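Local coordinates for protein nucleoporin NUP170 (Chaetomium thermophilum, PDB 5HAX) that probably serves as a structural scaffold nucleoporin of the nuclear pore complex, pairing a beta-propeller-like N-terminal domain with a helical C-terminal region, at residues A[188-201]-A[216-230]. Numbering follows the deposited sequence.
Sequences FLGGESDTDIHEIF and INHSHPFGSRQQEWL
Antiparallel strand pairing joins H198 and E199 to N217 and I216 at the outer edge of a four-stranded propeller sheet, and the chain that leaves this edge strand then wraps round the 191-197 turn on its way to the next sheet. E199 and I216 form the hydrogen-bonded pair, with E199 N to I216 O at 3.0 Å, while H198 and N217 make the non-hydrogen-bonded one. Beyond the last bridge the chains stay tied, H218 N donating to I197 O (2.9 Å) and I197 N to S219 OG (3.2 Å). On the face carrying E199 and I216, the H218 ring turns its NE2-CD2 edge to E199 CB and gives NE2 to the anti lone pair of E199 OE1 at 2.7 Å, with the oxygen 19° out of the ring plane. E199 reaches it through an extended chain with CG anti to the backbone N (chi1 178°); its other oxygen forms a salt bridge with R186, so both oxygens of this buried carboxylate are held. Nearby, I216 CD1 meets the edge of the F201 ring at CE2 (3.3 Å). N217 works with both amide ends: OD1 accepts from S219 N in an Asx turn, and ND2 reaches D196 OD2 (3.1 Å) from above the carboxylate plane. P221 CG rests against that same oxygen, and a water links D196 OD1 to R225 NH1. Where the chain returns, L230 N binds G191 O (3.2 Å), the L230 methyls pack near G190 and T195, and T195 CG2 lies against E228, whose carboxylate is gripped by R252 and S246. A second water bridges E192 OE2 and L230 O. Such a passage, from the outermost strand of one four-stranded antiparallel blade past the turn between the blade's two middle strands into the first strand of the next, is characteristic of a beta-propeller.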
ATOM      1  N   PHE A 188      21.059   8.400  -3.660  1.00 43.40           N
ATOM      2  CA  PHE A 188      21.123   9.856  -3.637  1.00 41.21           C
ATOM      3  C   PHE A 188      21.263  10.365  -2.204  1.00 45.70           C
ATOM      4  O   PHE A 188      20.700   9.789  -1.268  1.00 40.23           O
ATOM      5  CB  PHE A 188      19.876  10.471  -4.283  1.00 43.60           C
ATOM      6  CG  PHE A 188      19.750  10.189  -5.756  1.00 42.98           C
ATOM      7  CD1 PHE A 188      20.544  10.856  -6.673  1.00 40.94           C
ATOM      8  CD2 PHE A 188      18.830   9.265  -6.223  1.00 49.57           C
ATOM      9  CE1 PHE A 188      20.427  10.603  -8.029  1.00 45.40           C
ATOM     10  CE2 PHE A 188      18.708   9.008  -7.579  1.00 44.62           C
ATOM     11  CZ  PHE A 188      19.508   9.679  -8.482  1.00 45.01           C
ATOM     12  N   LEU A 189      22.005  11.469  -2.045  1.00 41.42           N
ATOM     13  CA  LEU A 189      22.353  12.010  -0.735  1.00 40.10           C
ATOM     14  C   LEU A 189      22.065  13.505  -0.664  1.00 43.61           C
ATOM     15  O   LEU A 189      22.198  14.230  -1.655  1.00 42.08           O
ATOM     16  CB  LEU A 189      23.838  11.796  -0.411  1.00 42.40           C
ATOM     17  CG  LEU A 189      24.446  10.414  -0.636  1.00 45.60           C
ATOM     18  CD1 LEU A 189      25.949  10.498  -0.435  1.00 49.05           C
ATOM     19  CD2 LEU A 189      23.837   9.380   0.296  1.00 45.59           C
ATOM     20  N   GLY A 190      21.700  13.959   0.536  1.00 38.86           N
ATOM     21  CA  GLY A 190      21.481  15.366   0.831  1.00 45.56           C
ATOM     22  C   GLY A 190      21.591  15.580   2.325  1.00 42.84           C
ATOM     23  O   GLY A 190      21.631  14.627   3.105  1.00 40.02           O
ATOM     24  N   GLY A 191      21.637  16.844   2.727  1.00 32.14           N
ATOM     25  CA  GLY A 191      21.815  17.138   4.135  1.00 41.68           C
ATOM     26  C   GLY A 191      21.523  18.573   4.511  1.00 34.81           C
ATOM     27  O   GLY A 191      20.831  19.300   3.797  1.00 36.62           O
ATOM     28  N   GLU A 192      22.074  18.969   5.662  1.00 38.94           N
ATOM     29  CA  GLU A 192      21.754  20.233   6.310  1.00 40.52           C
ATOM     30  C   GLU A 192      22.837  21.293   6.112  1.00 38.53           C
ATOM     31  O   GLU A 192      22.854  22.294   6.836  1.00 39.81           O
ATOM     32  CB  GLU A 192      21.500  19.993   7.799  1.00 42.15           C
ATOM     33  CG  GLU A 192      20.390  18.975   8.057  1.00 43.66           C
ATOM     34  CD  GLU A 192      20.084  18.788   9.531  1.00 46.78           C
ATOM     35  OE1 GLU A 192      21.014  18.908  10.356  1.00 54.36           O
ATOM     36  OE2 GLU A 192      18.909  18.521   9.862  1.00 48.30           O
ATOM     37  N   SER A 193      23.739  21.094   5.149  1.00 36.56           N
ATOM     38  CA  SER A 193      24.747  22.094   4.809  1.00 42.49           C
ATOM     39  C   SER A 193      24.309  22.993   3.662  1.00 40.64           C
ATOM     40  O   SER A 193      24.658  24.180   3.642  1.00 38.29           O
ATOM     41  CB  SER A 193      26.064  21.414   4.425  1.00 41.98           C
ATOM     42  OG  SER A 193      26.636  20.732   5.526  1.00 35.71           O
ATOM     43  N   ASP A 194      23.556  22.451   2.716  1.00 40.25           N
ATOM     44  CA  ASP A 194      23.189  23.142   1.487  1.00 40.99           C
ATOM     45  C   ASP A 194      22.080  22.324   0.836  1.00 41.33           C
ATOM     46  O   ASP A 194      21.613  21.329   1.396  1.00 39.91           O
ATOM     47  CB  ASP A 194      24.396  23.309   0.563  1.00 41.03           C
ATOM     48  CG  ASP A 194      25.175  22.021   0.387  1.00 44.20           C
ATOM     49  OD1 ASP A 194      26.336  21.955   0.849  1.00 47.71           O
ATOM     50  OD2 ASP A 194      24.624  21.068  -0.198  1.00 45.99           O
ATOM     51  N   THR A 195      21.662  22.750  -0.354  1.00 37.22           N
ATOM     52  CA  THR A 195      20.611  22.071  -1.100  1.00 40.34           C
ATOM     53  C   THR A 195      21.157  21.148  -2.182  1.00 37.07           C
ATOM     54  O   THR A 195      20.378  20.634  -2.992  1.00 41.47           O
ATOM     55  CB  THR A 195      19.660  23.091  -1.733  1.00 41.89           C
ATOM     56  OG1 THR A 195      20.369  23.888  -2.692  1.00 46.18           O
ATOM     57  CG2 THR A 195      19.047  23.996  -0.676  1.00 45.34           C
ATOM     58  N   ASP A 196      22.469  20.920  -2.215  1.00 42.91           N
ATOM     59  CA  ASP A 196      23.050  20.078  -3.251  1.00 40.49           C
ATOM     60  C   ASP A 196      22.625  18.627  -3.069  1.00 46.77           C
ATOM     61  O   ASP A 196      22.441  18.144  -1.948  1.00 40.73           O
ATOM     62  CB  ASP A 196      24.575  20.150  -3.233  1.00 45.25           C
ATOM     63  CG  ASP A 196      25.105  21.528  -3.554  1.00 44.89           C
ATOM     64  OD1 ASP A 196      24.320  22.388  -4.004  1.00 42.94           O
ATOM     65  OD2 ASP A 196      26.319  21.740  -3.363  1.00 47.69           O
ATOM     66  N   ILE A 197      22.494  17.925  -4.190  1.00 37.70           N
ATOM     67  CA  ILE A 197      22.176  16.502  -4.208  1.00 42.07           C
ATOM     68  C   ILE A 197      23.354  15.762  -4.822  1.00 43.77           C
ATOM     69  O   ILE A 197      23.791  16.091  -5.931  1.00 46.08           O
ATOM     70  CB  ILE A 197      20.877  16.223  -4.983  1.00 37.99           C
ATOM     71  CG1 ILE A 197      19.690  16.762  -4.179  1.00 49.42           C
ATOM     72  CG2 ILE A 197      20.707  14.722  -5.239  1.00 43.36           C
ATOM     73  CD1 ILE A 197      18.383  16.714  -4.907  1.00 57.15           C
ATOM     74  N   HIS A 198      23.861  14.770  -4.098  1.00 43.04           N
ATOM     75  CA  HIS A 198      24.949  13.925  -4.558  1.00 45.93           C
ATOM     76  C   HIS A 198      24.416  12.537  -4.880  1.00 46.00           C
ATOM     77  O   HIS A 198      23.342  12.137  -4.423  1.00 43.57           O
ATOM     78  CB  HIS A 198      26.056  13.819  -3.502  1.00 45.21           C
ATOM     79  CG  HIS A 198      26.669  15.132  -3.128  1.00 53.18           C
ATOM     80  ND1 HIS A 198      26.094  15.989  -2.213  1.00 49.57           N
ATOM     81  CD2 HIS A 198      27.811  15.731  -3.539  1.00 52.32           C
ATOM     82  CE1 HIS A 198      26.855  17.060  -2.078  1.00 47.06           C
ATOM     83  NE2 HIS A 198      27.904  16.929  -2.873  1.00 49.03           N
ATOM     84  N   GLU A 199      25.187  11.804  -5.680  1.00 45.25           N
ATOM     85  CA  GLU A 199      24.883  10.420  -6.012  1.00 50.31           C
ATOM     86  C   GLU A 199      26.136   9.584  -5.816  1.00 52.71           C
ATOM     87  O   GLU A 199      27.242  10.026  -6.142  1.00 53.53           O
ATOM     88  CB  GLU A 199      24.376  10.276  -7.457  1.00 43.70           C
ATOM     89  CG  GLU A 199      24.084   8.830  -7.862  1.00 48.37           C
ATOM     90  CD  GLU A 199      23.360   8.716  -9.190  1.00 54.12           C
ATOM     91  OE1 GLU A 199      23.207   9.743  -9.881  1.00 50.70           O
ATOM     92  OE2 GLU A 199      22.937   7.592  -9.540  1.00 44.59           O
ATOM     93  N   ILE A 200      25.960   8.385  -5.268  1.00 48.53           N
ATOM     94  CA  ILE A 200      27.048   7.431  -5.092  1.00 47.71           C
ATOM     95  C   ILE A 200      26.942   6.388  -6.196  1.00 49.91           C
ATOM     96  O   ILE A 200      25.893   5.755  -6.367  1.00 52.73           O
ATOM     97  CB  ILE A 200      27.008   6.773  -3.702  1.00 46.75           C
ATOM     98  CG1 ILE A 200      27.305   7.823  -2.626  1.00 51.83           C
ATOM     99  CG2 ILE A 200      28.014   5.613  -3.632  1.00 52.80           C
ATOM    100  CD1 ILE A 200      27.479   7.260  -1.234  1.00 57.00           C
ATOM    101  N   PHE A 201      28.027   6.219  -6.944  1.00 50.18           N
ATOM    102  CA  PHE A 201      28.155   5.164  -7.937  1.00 60.68           C
ATOM    103  C   PHE A 201      29.023   4.046  -7.376  1.00 55.32           C
ATOM    104  O   PHE A 201      29.934   4.286  -6.581  1.00 49.43           O
ATOM    105  CB  PHE A 201      28.781   5.693  -9.228  1.00 61.44           C
ATOM    106  CG  PHE A 201      28.040   6.844  -9.838  1.00 65.85           C
ATOM    107  CD1 PHE A 201      26.960   6.624 -10.677  1.00 67.25           C
ATOM    108  CD2 PHE A 201      28.428   8.146  -9.583  1.00 69.42           C
ATOM    109  CE1 PHE A 201      26.278   7.683 -11.244  1.00 69.84           C
ATOM    110  CE2 PHE A 201      27.753   9.206 -10.145  1.00 72.18           C
ATOM    111  CZ  PHE A 201      26.675   8.978 -10.978  1.00 68.42           C
ATOM    112  N   ILE A 216      29.531  12.055  -6.874  1.00 55.53           N
ATOM    113  CA  ILE A 216      29.494  13.278  -7.668  1.00 52.43           C
ATOM    114  C   ILE A 216      28.372  14.180  -7.170  1.00 54.81           C
ATOM    115  O   ILE A 216      27.346  13.716  -6.664  1.00 47.32           O
ATOM    116  CB  ILE A 216      29.324  12.990  -9.182  1.00 61.65           C
ATOM    117  CG1 ILE A 216      27.878  12.607  -9.518  1.00 61.10           C
ATOM    118  CG2 ILE A 216      30.307  11.908  -9.624  1.00 73.38           C
ATOM    119  CD1 ILE A 216      27.639  12.378 -11.003  1.00 77.09           C
ATOM    120  N   ASN A 217      28.584  15.484  -7.330  1.00 52.75           N
ATOM    121  CA  ASN A 217      27.591  16.500  -7.010  1.00 46.87           C
ATOM    122  C   ASN A 217      26.811  16.833  -8.277  1.00 50.70           C
ATOM    123  O   ASN A 217      27.380  17.356  -9.240  1.00 52.53           O
ATOM    124  CB  ASN A 217      28.280  17.744  -6.447  1.00 46.94           C
ATOM    125  CG  ASN A 217      27.304  18.747  -5.855  1.00 49.81           C
ATOM    126  OD1 ASN A 217      26.160  18.861  -6.296  1.00 48.63           O
ATOM    127  ND2 ASN A 217      27.762  19.488  -4.854  1.00 49.86           N
ATOM    128  N   HIS A 218      25.510  16.530  -8.276  1.00 49.30           N
ATOM    129  CA  HIS A 218      24.669  16.782  -9.440  1.00 47.19           C
ATOM    130  C   HIS A 218      24.220  18.231  -9.557  1.00 55.50           C
ATOM    131  O   HIS A 218      23.668  18.604 -10.598  1.00 49.48           O
ATOM    132  CB  HIS A 218      23.429  15.885  -9.403  1.00 48.45           C
ATOM    133  CG  HIS A 218      23.676  14.485  -9.870  1.00 45.65           C
ATOM    134  ND1 HIS A 218      24.010  14.184 -11.173  1.00 45.31           N
ATOM    135  CD2 HIS A 218      23.619  13.301  -9.214  1.00 49.33           C
ATOM    136  CE1 HIS A 218      24.156  12.877 -11.298  1.00 53.65           C
ATOM    137  NE2 HIS A 218      23.927  12.318 -10.123  1.00 46.42           N
ATOM    138  N   SER A 219      24.438  19.054  -8.530  1.00 50.68           N
ATOM    139  CA  SER A 219      23.916  20.415  -8.516  1.00 59.27           C
ATOM    140  C   SER A 219      24.850  21.431  -9.163  1.00 57.50           C
ATOM    141  O   SER A 219      24.381  22.494  -9.583  1.00 65.28           O
ATOM    142  CB  SER A 219      23.614  20.841  -7.077  1.00 52.07           C
ATOM    143  OG  SER A 219      22.553  20.067  -6.543  1.00 51.24           O
ATOM    144  N   HIS A 220      26.144  21.131  -9.253  1.00 64.78           N
ATOM    145  CA  HIS A 220      27.116  21.989  -9.923  1.00 86.86           C
ATOM    146  C   HIS A 220      27.008  23.445  -9.458  1.00 85.79           C
ATOM    147  O   HIS A 220      26.844  24.353 -10.281  1.00 84.69           O
ATOM    148  CB  HIS A 220      26.959  21.895 -11.433  1.00 76.24           C
ATOM    149  CG  HIS A 220      26.979  20.494 -11.960  1.00 79.26           C
ATOM    150  ND1 HIS A 220      28.127  19.732 -12.009  1.00 85.33           N
ATOM    151  CD2 HIS A 220      25.993  19.719 -12.469  1.00 82.72           C
ATOM    152  CE1 HIS A 220      27.845  18.547 -12.521  1.00 89.50           C
ATOM    153  NE2 HIS A 220      26.557  18.513 -12.809  1.00 86.73           N
ATOM    154  N   PRO A 221      27.103  23.701  -8.158  1.00 87.57           N
ATOM    155  CA  PRO A 221      26.906  25.061  -7.652  1.00 91.39           C
ATOM    156  C   PRO A 221      28.122  25.944  -7.891  1.00 93.92           C
ATOM    157  O   PRO A 221      29.244  25.473  -8.081  1.00 94.39           O
ATOM    158  CB  PRO A 221      26.678  24.839  -6.154  1.00 90.34           C
ATOM    159  CG  PRO A 221      27.515  23.639  -5.853  1.00 85.65           C
ATOM    160  CD  PRO A 221      27.422  22.754  -7.074  1.00 79.06           C
ATOM    161  N   PHE A 222      27.877  27.253  -7.872  1.00 94.78           N
ATOM    162  CA  PHE A 222      28.944  28.228  -8.055  1.00 98.24           C
ATOM    163  C   PHE A 222      28.415  29.614  -7.712  1.00102.65           C
ATOM    164  O   PHE A 222      27.208  29.823  -7.565  1.00 95.98           O
ATOM    165  CB  PHE A 222      29.493  28.201  -9.486  1.00 91.60           C
ATOM    166  CG  PHE A 222      28.462  28.495 -10.541  1.00 93.30           C
ATOM    167  CD1 PHE A 222      27.790  27.465 -11.179  1.00 94.87           C
ATOM    168  CD2 PHE A 222      28.173  29.802 -10.906  1.00 89.16           C
ATOM    169  CE1 PHE A 222      26.845  27.732 -12.155  1.00 90.16           C
ATOM    170  CE2 PHE A 222      27.229  30.075 -11.880  1.00 84.31           C
ATOM    171  CZ  PHE A 222      26.565  29.039 -12.506  1.00 82.15           C
ATOM    172  N   GLY A 223      29.346  30.560  -7.582  1.00 97.38           N
ATOM    173  CA  GLY A 223      29.002  31.953  -7.376  1.00 99.34           C
ATOM    174  C   GLY A 223      28.365  32.210  -6.020  1.00101.44           C
ATOM    175  O   GLY A 223      28.640  31.530  -5.026  1.00 96.51           O
ATOM    176  N   SER A 224      27.497  33.218  -5.988  1.00102.57           N
ATOM    177  CA  SER A 224      26.842  33.631  -4.754  1.00 99.19           C
ATOM    178  C   SER A 224      25.720  32.662  -4.404  1.00 99.31           C
ATOM    179  O   SER A 224      24.892  32.323  -5.256  1.00105.69           O
ATOM    180  CB  SER A 224      26.292  35.050  -4.898  1.00 95.21           C
ATOM    181  OG  SER A 224      25.663  35.478  -3.702  1.00 92.51           O
ATOM    182  N   ARG A 225      25.695  32.222  -3.147  1.00 85.89           N
ATOM    183  CA  ARG A 225      24.680  31.297  -2.660  1.00 79.71           C
ATOM    184  C   ARG A 225      24.264  31.710  -1.258  1.00 71.51           C
ATOM    185  O   ARG A 225      25.118  31.897  -0.388  1.00 71.53           O
ATOM    186  CB  ARG A 225      25.204  29.857  -2.650  1.00 84.57           C
ATOM    187  CG  ARG A 225      25.355  29.243  -4.029  1.00110.17           C
ATOM    188  CD  ARG A 225      26.090  27.917  -3.961  1.00120.29           C
ATOM    189  NE  ARG A 225      27.520  28.097  -3.722  1.00122.16           N
ATOM    190  CZ  ARG A 225      28.363  27.112  -3.430  1.00124.87           C
ATOM    191  NH1 ARG A 225      27.925  25.862  -3.326  1.00126.28           N
ATOM    192  NH2 ARG A 225      29.648  27.375  -3.233  1.00123.30           N
ATOM    193  N   GLN A 226      22.959  31.850  -1.046  1.00 60.41           N
ATOM    194  CA  GLN A 226      22.411  32.173   0.262  1.00 66.89           C
ATOM    195  C   GLN A 226      22.219  30.900   1.086  1.00 54.21           C
ATOM    196  O   GLN A 226      22.268  29.781   0.570  1.00 53.05           O
ATOM    197  CB  GLN A 226      21.085  32.922   0.113  1.00 79.54           C
ATOM    198  CG  GLN A 226      21.206  34.254  -0.615  1.00101.35           C
ATOM    199  CD  GLN A 226      19.858  34.885  -0.913  1.00119.64           C
ATOM    200  OE1 GLN A 226      19.005  35.002  -0.032  1.00117.03           O
ATOM    201  NE2 GLN A 226      19.657  35.290  -2.162  1.00114.44           N
ATOM    202  N   GLN A 227      22.006  31.080   2.388  1.00 47.40           N
ATOM    203  CA  GLN A 227      21.808  29.940   3.274  1.00 45.89           C
ATOM    204  C   GLN A 227      20.483  29.249   2.969  1.00 41.24           C
ATOM    205  O   GLN A 227      19.431  29.892   2.913  1.00 44.36           O
ATOM    206  CB  GLN A 227      21.839  30.371   4.739  1.00 43.97           C
ATOM    207  CG  GLN A 227      21.374  29.260   5.674  1.00 43.92           C
ATOM    208  CD  GLN A 227      21.583  29.569   7.139  1.00 45.81           C
ATOM    209  OE1 GLN A 227      20.919  30.437   7.707  1.00 48.69           O
ATOM    210  NE2 GLN A 227      22.497  28.841   7.767  1.00 43.35           N
ATOM    211  N   GLU A 228      20.543  27.932   2.790  1.00 38.07           N
ATOM    212  CA  GLU A 228      19.378  27.086   2.564  1.00 40.95           C
ATOM    213  C   GLU A 228      19.856  25.642   2.569  1.00 36.42           C
ATOM    214  O   GLU A 228      20.912  25.345   2.011  1.00 33.82           O
ATOM    215  CB  GLU A 228      18.687  27.419   1.231  1.00 37.90           C
ATOM    216  CG  GLU A 228      17.358  26.698   1.025  1.00 35.95           C
ATOM    217  CD  GLU A 228      16.740  26.955  -0.342  1.00 38.36           C
ATOM    218  OE1 GLU A 228      17.408  27.558  -1.207  1.00 40.33           O
ATOM    219  OE2 GLU A 228      15.580  26.549  -0.552  1.00 34.83           O
ATOM    220  N   TRP A 229      19.091  24.755   3.206  1.00 38.48           N
ATOM    221  CA  TRP A 229      19.447  23.343   3.281  1.00 38.84           C
ATOM    222  C   TRP A 229      18.177  22.505   3.184  1.00 37.38           C
ATOM    223  O   TRP A 229      17.068  23.034   3.063  1.00 37.77           O
ATOM    224  CB  TRP A 229      20.240  23.040   4.559  1.00 35.76           C
ATOM    225  CG  TRP A 229      19.468  23.213   5.835  1.00 38.29           C
ATOM    226  CD1 TRP A 229      18.685  22.282   6.452  1.00 43.12           C
ATOM    227  CD2 TRP A 229      19.421  24.384   6.659  1.00 42.35           C
ATOM    228  NE1 TRP A 229      18.148  22.802   7.604  1.00 39.82           N
ATOM    229  CE2 TRP A 229      18.583  24.092   7.753  1.00 41.35           C
ATOM    230  CE3 TRP A 229      20.002  25.653   6.575  1.00 40.83           C
ATOM    231  CZ2 TRP A 229      18.314  25.021   8.756  1.00 41.17           C
ATOM    232  CZ3 TRP A 229      19.730  26.574   7.571  1.00 45.75           C
ATOM    233  CH2 TRP A 229      18.895  26.253   8.646  1.00 42.39           C
ATOM    234  N   LEU A 230      18.340  21.183   3.240  1.00 38.75           N
ATOM    235  CA  LEU A 230      17.249  20.258   2.965  1.00 39.76           C
ATOM    236  C   LEU A 230      16.599  19.741   4.241  1.00 41.11           C
ATOM    237  O   LEU A 230      17.242  19.600   5.286  1.00 37.95           O
ATOM    238  CB  LEU A 230      17.737  19.072   2.131  1.00 38.49           C
ATOM    239  CG  LEU A 230      18.224  19.401   0.719  1.00 40.84           C
ATOM    240  CD1 LEU A 230      18.527  18.120  -0.035  1.00 41.46           C
ATOM    241  CD2 LEU A 230      17.209  20.242  -0.050  1.00 39.51           C
TER
HETATM  242  O   HOH W   1      16.952  19.539   8.093  1.00 42.60           O
HETATM  243  O   HOH W   2      24.900  24.942  -2.762  1.00 64.09           O